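Conserved hypothetical protein (Sulfolobus solfataricus, PDB 2FNA) probably acts as an AAA+ ATPase that binds and hydrolyses ATP, and holds ADP and magnesium in its nucleotide site. Local coordinates at residues A[39-44]-A[206-211]; A[92-97]-A[132-137]; A[215-220]-A[245-250]. One frame throughout, in Å; residues are numbered along the deposited sequence.

Interaction 1 (A[39-44]-A[206-211]); sequences RRTGKS and LKPFSR. With MG (magnesium ion), chain C; ADP (adenosine-5'-diphosphate), chain D.
O1B of the ADP beta-phosphate is gripped by K43, G42 and T41, the three residues that also touch L206. Strand, loop and helix 43-54 with backbone amides on the phosphates fit a P-loop (Walker A motif). K43 holds O1B twice: its backbone N donates over 2.8 Å at 160°, and its NZ reaches the same oxygen at 2.9 Å. Bends at chi3 (-64°) and chi4 (-62°) curl the lysine chain back to the phosphate, where NZ is also hydrogen-bonded to G37 O and S178 OG. The amides of T41 and G42 add weak, bent bonds to O1B, and G42 N also bonds to the bridging O3A, while R40 N serves ADP O2B at 2.7 Å and S44 N serves O3B. At the backbone angles of G42 a CB would be jammed against the carbonyl O of T41 and would crowd ADP N7, which explains the glycine.

Across the contact, CD1 of L206 presses mainly on the backbone where the loop enters helix 43-54, 3.3 Å from G42 C, with K43 CG a little farther off. T41 OG1 is hydrogen-bonded to L38 O, and CG2 lies beside the K207-P208 peptide. Farther along, ADP N6 lies in the ring plane at the edge of F209. Magnesium has six ligands: S44 OG, ADP O3B and four waters, two of which donate onward, one to ADP O2B and one to ADP O2A.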
loop_
_atom_site.group_PDB
_atom_site.type_symbol
_atom_site.label_atom_id
_atom_site.label_comp_id
_atom_site.label_asym_id
_atom_site.label_seq_id
_atom_site.Cartn_x
_atom_site.Cartn_y
_atom_site.Cartn_z
ATOM N N ARG A 39 3.528 -2.647 -4.256
ATOM C CA ARG A 39 2.832 -1.659 -5.009
ATOM C C ARG A 39 2.252 -2.235 -6.286
ATOM O O ARG A 39 2.858 -3.069 -6.952
ATOM C CB ARG A 39 3.725 -0.487 -5.360
ATOM C CG ARG A 39 3.821 0.520 -4.305
ATOM C CD ARG A 39 4.602 1.720 -4.790
ATOM N NE ARG A 39 5.528 2.118 -3.760
ATOM C CZ ARG A 39 5.189 2.728 -2.638
ATOM N NH1 ARG A 39 3.919 3.055 -2.391
ATOM N NH2 ARG A 39 6.137 3.018 -1.754
ATOM N N ARG A 40 1.050 -1.774 -6.596
ATOM C CA ARG A 40 0.358 -2.070 -7.858
ATOM C C ARG A 40 -0.115 -3.490 -8.003
ATOM O O ARG A 40 -0.338 -3.958 -9.127
ATOM C CB ARG A 40 1.229 -1.652 -9.046
ATOM C CG ARG A 40 1.277 -0.180 -9.198
ATOM C CD ARG A 40 2.333 0.198 -10.206
ATOM N NE ARG A 40 3.697 0.068 -9.693
ATOM C CZ ARG A 40 4.287 0.949 -8.895
ATOM N NH1 ARG A 40 3.649 2.042 -8.484
ATOM N NH2 ARG A 40 5.543 0.759 -8.528
ATOM N N THR A 41 -0.353 -4.152 -6.869
ATOM C CA THR A 41 -0.859 -5.528 -6.866
ATOM C C THR A 41 -2.389 -5.612 -6.648
ATOM O O THR A 41 -2.961 -6.686 -6.725
ATOM C CB THR A 41 -0.100 -6.452 -5.866
ATOM O OG1 THR A 41 -0.051 -5.841 -4.582
ATOM C CG2 THR A 41 1.345 -6.738 -6.350
ATOM N N GLY A 42 -3.034 -4.478 -6.403
ATOM C CA GLY A 42 -4.483 -4.403 -6.309
ATOM C C GLY A 42 -5.023 -4.222 -4.912
ATOM O O GLY A 42 -6.223 -4.449 -4.686
ATOM N N LYS A 43 -4.167 -3.805 -3.971
ATOM C CA LYS A 43 -4.584 -3.717 -2.565
ATOM C C LYS A 43 -5.709 -2.694 -2.424
ATOM O O LYS A 43 -6.758 -3.014 -1.895
ATOM C CB LYS A 43 -3.421 -3.379 -1.624
ATOM C CG LYS A 43 -2.278 -4.391 -1.585
ATOM C CD LYS A 43 -1.193 -3.968 -0.610
ATOM C CE LYS A 43 -0.491 -2.648 -0.999
ATOM N NZ LYS A 43 0.205 -2.743 -2.297
ATOM N N SER A 44 -5.508 -1.469 -2.910
ATOM C CA SER A 44 -6.551 -0.445 -2.768
ATOM C C SER A 44 -7.835 -0.884 -3.491
ATOM O O SER A 44 -8.942 -0.653 -2.994
ATOM C CB SER A 44 -6.078 0.944 -3.242
ATOM O OG SER A 44 -4.966 1.430 -2.492
ATOM N N LEU A 206 -1.607 -9.913 -1.823
ATOM C CA LEU A 206 -1.713 -9.944 -3.275
ATOM C C LEU A 206 -0.347 -10.084 -3.930
ATOM O O LEU A 206 0.522 -9.210 -3.792
ATOM C CB LEU A 206 -2.401 -8.703 -3.770
ATOM C CG LEU A 206 -3.838 -8.511 -3.275
ATOM C CD1 LEU A 206 -4.336 -7.187 -3.686
ATOM C CD2 LEU A 206 -4.699 -9.592 -3.829
ATOM N N LYS A 207 -0.158 -11.199 -4.615
ATOM C CA LYS A 207 1.119 -11.472 -5.261
ATOM C C LYS A 207 0.989 -11.006 -6.697
ATOM O O LYS A 207 -0.119 -10.886 -7.202
ATOM C CB LYS A 207 1.503 -12.974 -5.121
ATOM C CG LYS A 207 1.990 -13.298 -3.680
ATOM C CD LYS A 207 2.399 -14.712 -3.509
ATOM C CE LYS A 207 2.683 -15.041 -2.031
ATOM N NZ LYS A 207 3.756 -14.153 -1.416
ATOM N N PRO A 208 2.116 -10.695 -7.345
ATOM C CA PRO A 208 2.118 -10.500 -8.778
ATOM C C PRO A 208 1.436 -11.663 -9.464
ATOM O O PRO A 208 1.482 -12.806 -8.957
ATOM C CB PRO A 208 3.610 -10.551 -9.125
ATOM C CG PRO A 208 4.269 -10.041 -7.919
ATOM C CD PRO A 208 3.463 -10.573 -6.778
ATOM N N PHE A 209 0.861 -11.418 -10.628
ATOM C CA PHE A 209 0.407 -12.527 -11.459
ATOM C C PHE A 209 1.546 -13.458 -11.871
ATOM O O PHE A 209 2.650 -13.009 -12.229
ATOM C CB PHE A 209 -0.297 -12.007 -12.711
ATOM C CG PHE A 209 -1.568 -11.215 -12.441
ATOM C CD1 PHE A 209 -2.445 -11.577 -11.451
ATOM C CD2 PHE A 209 -1.909 -10.150 -13.251
ATOM C CE1 PHE A 209 -3.617 -10.839 -11.230
ATOM C CE2 PHE A 209 -3.093 -9.428 -13.052
ATOM C CZ PHE A 209 -3.951 -9.791 -12.051
ATOM N N SER A 210 1.277 -14.771 -11.811
ATOM C CA SER A 210 2.100 -15.742 -12.492
ATOM C C SER A 210 1.936 -15.553 -14.010
ATOM O O SER A 210 1.112 -14.745 -14.477
ATOM C CB SER A 210 1.637 -17.141 -12.118
ATOM O OG SER A 210 0.385 -17.377 -12.745
ATOM N N ARG A 211 2.704 -16.318 -14.783
ATOM C CA ARG A 211 2.655 -16.248 -16.244
ATOM C C ARG A 211 1.262 -16.510 -16.746
ATOM O O ARG A 211 0.751 -15.806 -17.627
ATOM C CB ARG A 211 3.606 -17.263 -16.865
ATOM C CG ARG A 211 3.664 -17.206 -18.350
ATOM C CD ARG A 211 4.602 -18.278 -18.896
ATOM N NE ARG A 211 4.151 -18.830 -20.181
ATOM C CZ ARG A 211 3.094 -19.637 -20.338
ATOM N NH1 ARG A 211 2.352 -20.016 -19.305
ATOM N NH2 ARG A 211 2.772 -20.077 -21.547
HETATM MG MG MG C . -2.901 1.384 -3.100
HETATM P PB ADP D . -2.069 -1.148 -4.905
HETATM O O1B ADP D . -1.727 -2.535 -4.465
HETATM O O2B ADP D . -0.828 -0.363 -5.317
HETATM O O3B ADP D . -3.025 -0.386 -4.050
HETATM P PA ADP D . -4.135 -0.716 -6.972
HETATM O O1A ADP D . -5.436 -1.190 -6.409
HETATM O O2A ADP D . -3.988 0.745 -6.875
HETATM O O3A ADP D . -2.804 -1.432 -6.371
HETATM O "O5'" ADP D . -4.039 -1.318 -8.439
HETATM C "C5'" ADP D . -3.015 -0.926 -9.370
HETATM C "C4'" ADP D . -3.594 -0.871 -10.781
HETATM O "O4'" ADP D . -3.808 -2.166 -11.310
HETATM C "C3'" ADP D . -4.923 -0.190 -10.887
HETATM O "O3'" ADP D . -5.014 0.359 -12.219
HETATM C "C2'" ADP D . -5.927 -1.315 -10.778
HETATM O "O2'" ADP D . -7.156 -1.022 -11.428
HETATM C "C1'" ADP D . -5.190 -2.404 -11.507
HETATM N N9 ADP D . -5.430 -3.761 -11.029
HETATM C C8 ADP D . -4.703 -4.408 -10.092
HETATM N N7 ADP D . -5.146 -5.656 -9.944
HETATM C C5 ADP D . -6.196 -5.814 -10.785
HETATM C C6 ADP D . -7.136 -6.897 -11.149
HETATM N N6 ADP D . -7.063 -8.097 -10.538
HETATM N N1 ADP D . -8.070 -6.655 -12.113
HETATM C C2 ADP D . -8.154 -5.470 -12.746
HETATM N N3 ADP D . -7.329 -4.445 -12.473
HETATM C C4 ADP D . -6.356 -4.571 -11.528
HETATM O O HOH W 1 -0.839 1.541 -3.569
HETATM O O HOH W 2 -2.586 0.677 -1.263
HETATM O O HOH W 3 -3.546 2.304 -4.881
HETATM O O HOH W 4 -2.881 3.312 -2.196
#

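Interaction 2 (A[92-97]-A[132-137]); sequences LPSLLK and EQASKD
The methyl group of A134 fits against L95 and S94, with the side chain of L92 alongside, and these few atoms make up most of the contact. A134 CB sits 3.6 Å from L95 CA and 3.9 Å from L95 CB; the small side chain lets the CA atoms of L95 and A134 come within 5.0 Å. With CG anti to the backbone N (chi1 -177°), CD1 of L95 also reaches the methyl. L92 contributes both branches: CD2 lies 3.6 Å from A134 O, and CD1 rests 3.9 Å from S135 CB. S94 OG comes within 3.2 Å of A134 O, but the angle is too poor for a hydrogen bond, so no polar bond joins the two segments and the evidence points to apolar, van der Waals association.

One shell out, the turn that presents L92 and L95 is closed by L95 N bonding to L92 O at 2.8 Å, just where helix 95-98 starts. L95 is buried further by L88 and V89 of helix 74-91 and by S130 and F131 of helix 124-133. On the other segment, E132 OE1 accepts from R170 N, and S135 packs on P57, so the C-terminal end of helix 124-133 and the loop after it are each tied to neighbouring loops. The contact thus joins the short helix after 74-91 to the loop leading from helix 124-133 into strand 139-144, at the periphery of an alpha/beta P-loop domain with a parallel sheet.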
loop_
_atom_site.group_PDB
_atom_site.type_symbol
_atom_site.label_atom_id
_atom_site.label_comp_id
_atom_site.label_asym_id
_atom_site.label_seq_id
_atom_site.Cartn_x
_atom_site.Cartn_y
_atom_site.Cartn_z
ATOM N N LEU A 92 -24.277 8.237 9.214
ATOM C CA LEU A 92 -24.656 7.938 10.600
ATOM C C LEU A 92 -25.247 9.161 11.309
ATOM O O LEU A 92 -24.578 9.787 12.122
ATOM C CB LEU A 92 -23.463 7.378 11.395
ATOM C CG LEU A 92 -22.931 5.967 11.070
ATOM C CD1 LEU A 92 -21.763 5.632 11.991
ATOM C CD2 LEU A 92 -23.989 4.863 11.168
ATOM N N PRO A 93 -26.526 9.487 11.018
ATOM C CA PRO A 93 -27.247 10.576 11.682
ATOM C C PRO A 93 -26.951 10.815 13.179
ATOM O O PRO A 93 -26.854 11.973 13.588
ATOM C CB PRO A 93 -28.710 10.165 11.494
ATOM C CG PRO A 93 -28.718 9.535 10.158
ATOM C CD PRO A 93 -27.382 8.840 10.003
ATOM N N SER A 94 -26.821 9.754 13.978
ATOM C CA SER A 94 -26.616 9.900 15.435
ATOM C C SER A 94 -25.152 10.112 15.826
ATOM O O SER A 94 -24.827 10.171 17.018
ATOM C CB SER A 94 -27.158 8.680 16.189
ATOM O OG SER A 94 -26.458 7.495 15.845
ATOM N N LEU A 95 -24.269 10.205 14.836
ATOM C CA LEU A 95 -22.851 10.412 15.116
ATOM C C LEU A 95 -22.584 11.851 15.532
ATOM O O LEU A 95 -21.888 12.091 16.510
ATOM C CB LEU A 95 -22.006 10.062 13.897
ATOM C CG LEU A 95 -20.480 10.154 14.035
ATOM C CD1 LEU A 95 -20.004 9.441 15.274
ATOM C CD2 LEU A 95 -19.853 9.556 12.828
ATOM N N LEU A 96 -23.149 12.802 14.792
ATOM C CA LEU A 96 -22.986 14.222 15.110
ATOM C C LEU A 96 -23.318 14.490 16.578
ATOM O O LEU A 96 -22.620 15.252 17.247
ATOM C CB LEU A 96 -23.836 15.088 14.182
ATOM C CG LEU A 96 -23.175 16.396 13.753
ATOM C CD1 LEU A 96 -22.054 16.127 12.770
ATOM C CD2 LEU A 96 -24.185 17.381 13.146
ATOM N N LYS A 97 -24.362 13.831 17.081
ATOM C CA LYS A 97 -24.708 13.861 18.506
ATOM C C LYS A 97 -23.648 13.197 19.395
ATOM O O LYS A 97 -23.323 13.711 20.460
ATOM C CB LYS A 97 -26.071 13.178 18.724
ATOM C CG LYS A 97 -26.500 13.014 20.197
ATOM C CD LYS A 97 -27.776 12.153 20.311
ATOM C CE LYS A 97 -27.980 11.567 21.722
ATOM N NZ LYS A 97 -29.182 12.111 22.397
ATOM N N GLU A 132 -18.773 3.564 17.129
ATOM C CA GLU A 132 -19.436 2.341 17.591
ATOM C C GLU A 132 -20.760 2.646 18.277
ATOM O O GLU A 132 -21.732 1.935 18.046
ATOM C CB GLU A 132 -18.499 1.495 18.481
ATOM C CG GLU A 132 -19.223 0.489 19.372
ATOM C CD GLU A 132 -18.399 -0.713 19.771
ATOM O OE1 GLU A 132 -17.515 -1.117 18.994
ATOM O OE2 GLU A 132 -18.682 -1.282 20.854
ATOM N N GLN A 133 -20.817 3.699 19.096
ATOM C CA GLN A 133 -22.096 4.133 19.700
ATOM C C GLN A 133 -23.160 4.523 18.669
ATOM O O GLN A 133 -24.353 4.280 18.873
ATOM C CB GLN A 133 -21.900 5.314 20.665
ATOM C CG GLN A 133 -22.058 4.954 22.144
ATOM C CD GLN A 133 -20.793 4.352 22.769
ATOM O OE1 GLN A 133 -20.375 4.762 23.859
ATOM N NE2 GLN A 133 -20.182 3.377 22.085
ATOM N N ALA A 134 -22.711 5.130 17.571
ATOM C CA ALA A 134 -23.586 5.677 16.544
ATOM C C ALA A 134 -24.074 4.638 15.495
ATOM O O ALA A 134 -24.903 4.958 14.638
ATOM C CB ALA A 134 -22.872 6.838 15.843
ATOM N N SER A 135 -23.573 3.407 15.575
ATOM C CA SER A 135 -23.768 2.420 14.518
ATOM C C SER A 135 -24.279 1.108 15.118
ATOM O O SER A 135 -23.741 0.631 16.114
ATOM C CB SER A 135 -22.440 2.185 13.779
ATOM O OG SER A 135 -22.644 1.610 12.496
ATOM N N LYS A 136 -25.315 0.539 14.508
ATOM C CA LYS A 136 -25.793 -0.803 14.860
ATOM C C LYS A 136 -24.911 -1.847 14.186
ATOM O O LYS A 136 -24.776 -2.972 14.666
ATOM C CB LYS A 136 -27.261 -0.991 14.409
ATOM N N ASP A 137 -24.287 -1.446 13.090
ATOM C CA ASP A 137 -23.478 -2.333 12.253
ATOM C C ASP A 137 -21.982 -2.101 12.490
ATOM O O ASP A 137 -21.603 -1.126 13.134
ATOM C CB ASP A 137 -23.825 -2.058 10.786
ATOM C CG ASP A 137 -25.335 -2.153 10.509
ATOM O OD1 ASP A 137 -25.892 -3.248 10.716
ATOM O OD2 ASP A 137 -25.955 -1.140 10.102
#

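Interaction 3 (A[215-220]-A[245-250]). With ADP (adenosine-5'-diphosphate), chain D.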
loop_
_atom_site.group_PDB
_atom_site.type_symbol
_atom_site.label_atom_id
_atom_site.label_comp_id
_atom_site.label_asym_id
_atom_site.label_seq_id
_atom_site.Cartn_x
_atom_site.Cartn_y
_atom_site.Cartn_z
ATOM N N ILE A 215 -1.428 -13.786 -18.424
ATOM C CA ILE A 215 -1.958 -14.108 -19.746
ATOM C C ILE A 215 -3.486 -14.148 -19.704
ATOM O O ILE A 215 -4.146 -13.586 -20.569
ATOM C CB ILE A 215 -1.350 -15.460 -20.262
ATOM C CG1 ILE A 215 0.118 -15.217 -20.638
ATOM C CG2 ILE A 215 -2.147 -16.028 -21.447
ATOM C CD1 ILE A 215 0.894 -16.442 -20.889
ATOM N N GLU A 216 -4.046 -14.824 -18.704
ATOM C CA GLU A 216 -5.490 -14.882 -18.563
ATOM C C GLU A 216 -6.112 -13.501 -18.297
ATOM O O GLU A 216 -7.216 -13.242 -18.734
ATOM C CB GLU A 216 -5.875 -15.892 -17.482
ATOM C CG GLU A 216 -7.379 -16.148 -17.355
ATOM C CD GLU A 216 -8.076 -16.482 -18.693
ATOM O OE1 GLU A 216 -7.488 -17.190 -19.556
ATOM O OE2 GLU A 216 -9.228 -16.025 -18.864
ATOM N N PHE A 217 -5.402 -12.621 -17.590
ATOM C CA PHE A 217 -5.871 -11.249 -17.304
ATOM C C PHE A 217 -6.012 -10.442 -18.593
ATOM O O PHE A 217 -7.027 -9.782 -18.849
ATOM C CB PHE A 217 -4.868 -10.570 -16.346
ATOM C CG PHE A 217 -5.091 -9.102 -16.145
ATOM C CD1 PHE A 217 -6.204 -8.660 -15.455
ATOM C CD2 PHE A 217 -4.187 -8.163 -16.631
ATOM C CE1 PHE A 217 -6.436 -7.327 -15.250
ATOM C CE2 PHE A 217 -4.402 -6.824 -16.427
ATOM C CZ PHE A 217 -5.546 -6.383 -15.735
ATOM N N LEU A 218 -4.974 -10.499 -19.411
ATOM C CA LEU A 218 -4.953 -9.776 -20.684
ATOM C C LEU A 218 -5.999 -10.331 -21.631
ATOM O O LEU A 218 -6.740 -9.567 -22.242
ATOM C CB LEU A 218 -3.599 -9.940 -21.338
ATOM C CG LEU A 218 -2.489 -9.196 -20.623
ATOM C CD1 LEU A 218 -1.247 -9.485 -21.347
ATOM C CD2 LEU A 218 -2.770 -7.690 -20.609
ATOM N N ARG A 219 -6.013 -11.665 -21.743
ATOM C CA ARG A 219 -7.001 -12.387 -22.556
ATOM C C ARG A 219 -8.400 -11.924 -22.206
ATOM O O ARG A 219 -9.196 -11.604 -23.068
ATOM C CB ARG A 219 -6.923 -13.910 -22.328
ATOM C CG ARG A 219 -7.625 -14.710 -23.414
ATOM C CD ARG A 219 -8.089 -16.133 -22.987
ATOM N NE ARG A 219 -9.162 -16.298 -21.980
ATOM C CZ ARG A 219 -10.177 -15.469 -21.706
ATOM N NH1 ARG A 219 -10.342 -14.317 -22.325
ATOM N NH2 ARG A 219 -11.057 -15.797 -20.768
ATOM N N ARG A 220 -8.700 -11.873 -20.920
ATOM C CA ARG A 220 -10.011 -11.425 -20.490
ATOM C C ARG A 220 -10.315 -9.971 -20.881
ATOM O O ARG A 220 -11.426 -9.664 -21.280
ATOM C CB ARG A 220 -10.189 -11.626 -18.995
ATOM C CG ARG A 220 -11.417 -10.925 -18.500
ATOM C CD ARG A 220 -11.938 -11.443 -17.203
ATOM N NE ARG A 220 -12.785 -10.397 -16.638
ATOM C CZ ARG A 220 -13.336 -10.436 -15.434
ATOM N NH1 ARG A 220 -13.147 -11.497 -14.650
ATOM N NH2 ARG A 220 -14.078 -9.403 -15.021
ATOM N N TRP A 245 1.022 -2.730 -13.998
ATOM C CA TRP A 245 1.723 -2.472 -15.254
ATOM C C TRP A 245 1.000 -3.160 -16.433
ATOM O O TRP A 245 0.935 -2.622 -17.551
ATOM C CB TRP A 245 3.152 -2.975 -15.221
ATOM C CG TRP A 245 4.060 -2.425 -14.174
ATOM C CD1 TRP A 245 4.961 -3.136 -13.501
ATOM C CD2 TRP A 245 4.204 -1.058 -13.729
ATOM N NE1 TRP A 245 5.662 -2.339 -12.656
ATOM C CE2 TRP A 245 5.221 -1.054 -12.771
ATOM C CE3 TRP A 245 3.583 0.153 -14.050
ATOM C CZ2 TRP A 245 5.637 0.100 -12.116
ATOM C CZ3 TRP A 245 3.995 1.309 -13.390
ATOM C CH2 TRP A 245 5.010 1.275 -12.443
ATOM N N LEU A 246 0.472 -4.351 -16.185
ATOM C CA LEU A 246 -0.274 -5.089 -17.208
ATOM C C LEU A 246 -1.560 -4.354 -17.589
ATOM O O LEU A 246 -1.973 -4.353 -18.758
ATOM C CB LEU A 246 -0.615 -6.492 -16.681
ATOM C CG LEU A 246 0.611 -7.425 -16.635
ATOM C CD1 LEU A 246 0.260 -8.687 -15.963
ATOM C CD2 LEU A 246 1.144 -7.722 -18.028
ATOM N N THR A 247 -2.191 -3.749 -16.583
ATOM C CA THR A 247 -3.379 -2.910 -16.766
ATOM C C THR A 247 -3.113 -1.700 -17.668
ATOM O O THR A 247 -3.899 -1.428 -18.557
ATOM C CB THR A 247 -3.894 -2.402 -15.395
ATOM O OG1 THR A 247 -4.187 -3.509 -14.549
ATOM C CG2 THR A 247 -5.182 -1.536 -15.502
ATOM N N TYR A 248 -2.049 -0.950 -17.375
ATOM C CA TYR A 248 -1.641 0.188 -18.178
ATOM C C TYR A 248 -1.360 -0.248 -19.624
ATOM O O TYR A 248 -1.892 0.322 -20.519
ATOM C CB TYR A 248 -0.378 0.812 -17.583
ATOM C CG TYR A 248 -0.014 2.159 -18.165
ATOM C CD1 TYR A 248 -0.581 3.322 -17.656
ATOM C CD2 TYR A 248 0.909 2.278 -19.203
ATOM C CE1 TYR A 248 -0.248 4.580 -18.181
ATOM C CE2 TYR A 248 1.235 3.528 -19.726
ATOM C CZ TYR A 248 0.657 4.674 -19.212
ATOM O OH TYR A 248 0.964 5.962 -19.737
ATOM N N PHE A 249 -0.556 -1.301 -19.815
ATOM C CA PHE A 249 -0.322 -1.878 -21.133
ATOM C C PHE A 249 -1.619 -2.164 -21.857
ATOM O O PHE A 249 -1.771 -1.837 -23.009
ATOM C CB PHE A 249 0.462 -3.199 -21.067
ATOM C CG PHE A 249 0.443 -3.942 -22.377
ATOM C CD1 PHE A 249 1.307 -3.572 -23.409
ATOM C CD2 PHE A 249 -0.467 -4.958 -22.608
ATOM C CE1 PHE A 249 1.266 -4.196 -24.619
ATOM C CE2 PHE A 249 -0.499 -5.591 -23.833
ATOM C CZ PHE A 249 0.367 -5.195 -24.845
ATOM N N GLY A 250 -2.557 -2.824 -21.176
ATOM C CA GLY A 250 -3.814 -3.181 -21.800
ATOM C C GLY A 250 -4.549 -1.937 -22.229
ATOM O O GLY A 250 -5.095 -1.882 -23.311
HETATM P PB ADP D . -2.069 -1.148 -4.905
HETATM O O1B ADP D . -1.727 -2.535 -4.465
HETATM O O2B ADP D . -0.828 -0.363 -5.317
HETATM O O3B ADP D . -3.025 -0.386 -4.050
HETATM P PA ADP D . -4.135 -0.716 -6.972
HETATM O O1A ADP D . -5.436 -1.190 -6.409
HETATM O O2A ADP D . -3.988 0.745 -6.875
HETATM O O3A ADP D . -2.804 -1.432 -6.371
HETATM O "O5'" ADP D . -4.039 -1.318 -8.439
HETATM C "C5'" ADP D . -3.015 -0.926 -9.370
HETATM C "C4'" ADP D . -3.594 -0.871 -10.781
HETATM O "O4'" ADP D . -3.808 -2.166 -11.310
HETATM C "C3'" ADP D . -4.923 -0.190 -10.887
HETATM O "O3'" ADP D . -5.014 0.359 -12.219
HETATM C "C2'" ADP D . -5.927 -1.315 -10.778
HETATM O "O2'" ADP D . -7.156 -1.022 -11.428
HETATM C "C1'" ADP D . -5.190 -2.404 -11.507
HETATM N N9 ADP D . -5.430 -3.761 -11.029
HETATM C C8 ADP D . -4.703 -4.408 -10.092
HETATM N N7 ADP D . -5.146 -5.656 -9.944
HETATM C C5 ADP D . -6.196 -5.814 -10.785
HETATM C C6 ADP D . -7.136 -6.897 -11.149
HETATM N N6 ADP D . -7.063 -8.097 -10.538
HETATM N N1 ADP D . -8.070 -6.655 -12.113
HETATM C C2 ADP D . -8.154 -5.470 -12.746
HETATM N N3 ADP D . -7.329 -4.445 -12.473
HETATM C C4 ADP D . -6.356 -4.571 -11.528
#
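F217 makes the tight part of this contact, its ring set between helix 243-256 and the adenine of ADP. CE2 of F217 lies 3.8 Å from L246 CB, and CZ of F217 comes to 3.4 Å from T247 OG1, both approaching the ring obliquely. On the nucleotide side, CE1 of F217 is 3.6 Å from ADP C2, which lies at the ring edge. A chi1 of 170° turns the phenyl away from its own backbone N and out to the base. T247 OG1 is also 3.4 Å from ADP C1', while its hydrogen bond goes to P243 O. An alanine in place of F217 is likely to open a gap beside the adenine and take the ring away from L246 CB and T247 OG1.

L218 packs at longer distances: its CD2 is 3.9 Å from L246 O and meets the edge of F249. Beyond that, E216, R219 and R220 are partly exposed and touch nothing across the contact. The axes of the two segments come no closer than 10.5 Å and cross at -30°, running in broadly the same direction. Such helices after the last core strand, lining the adenine and ribose end of the site, are consistent with the helical lid of an AAA+ ATPase.

Interactions 1 and 3 share one ADP pocket: 39-44 holds the phosphates, F209 of interaction 1 and F217 meet the adenine, and T247 meets the ribose. Their centres lie about 12 Å apart, and they touch directly, with F209 CE2 3.7 Å from F217 CG (ring planes at about 40°) and F209 CD2 3.8 Å from L246 CD1. F209 therefore bridges the loop after strand 202-206 to the helix pair. R40 meets W245 as well. Interaction 2 stands apart: its centre is about 36 Å from that of interaction 1 and about 42 Å from that of interaction 3, with nearest atoms about 20 and 29 Å away, so it has no direct part in the nucleotide site.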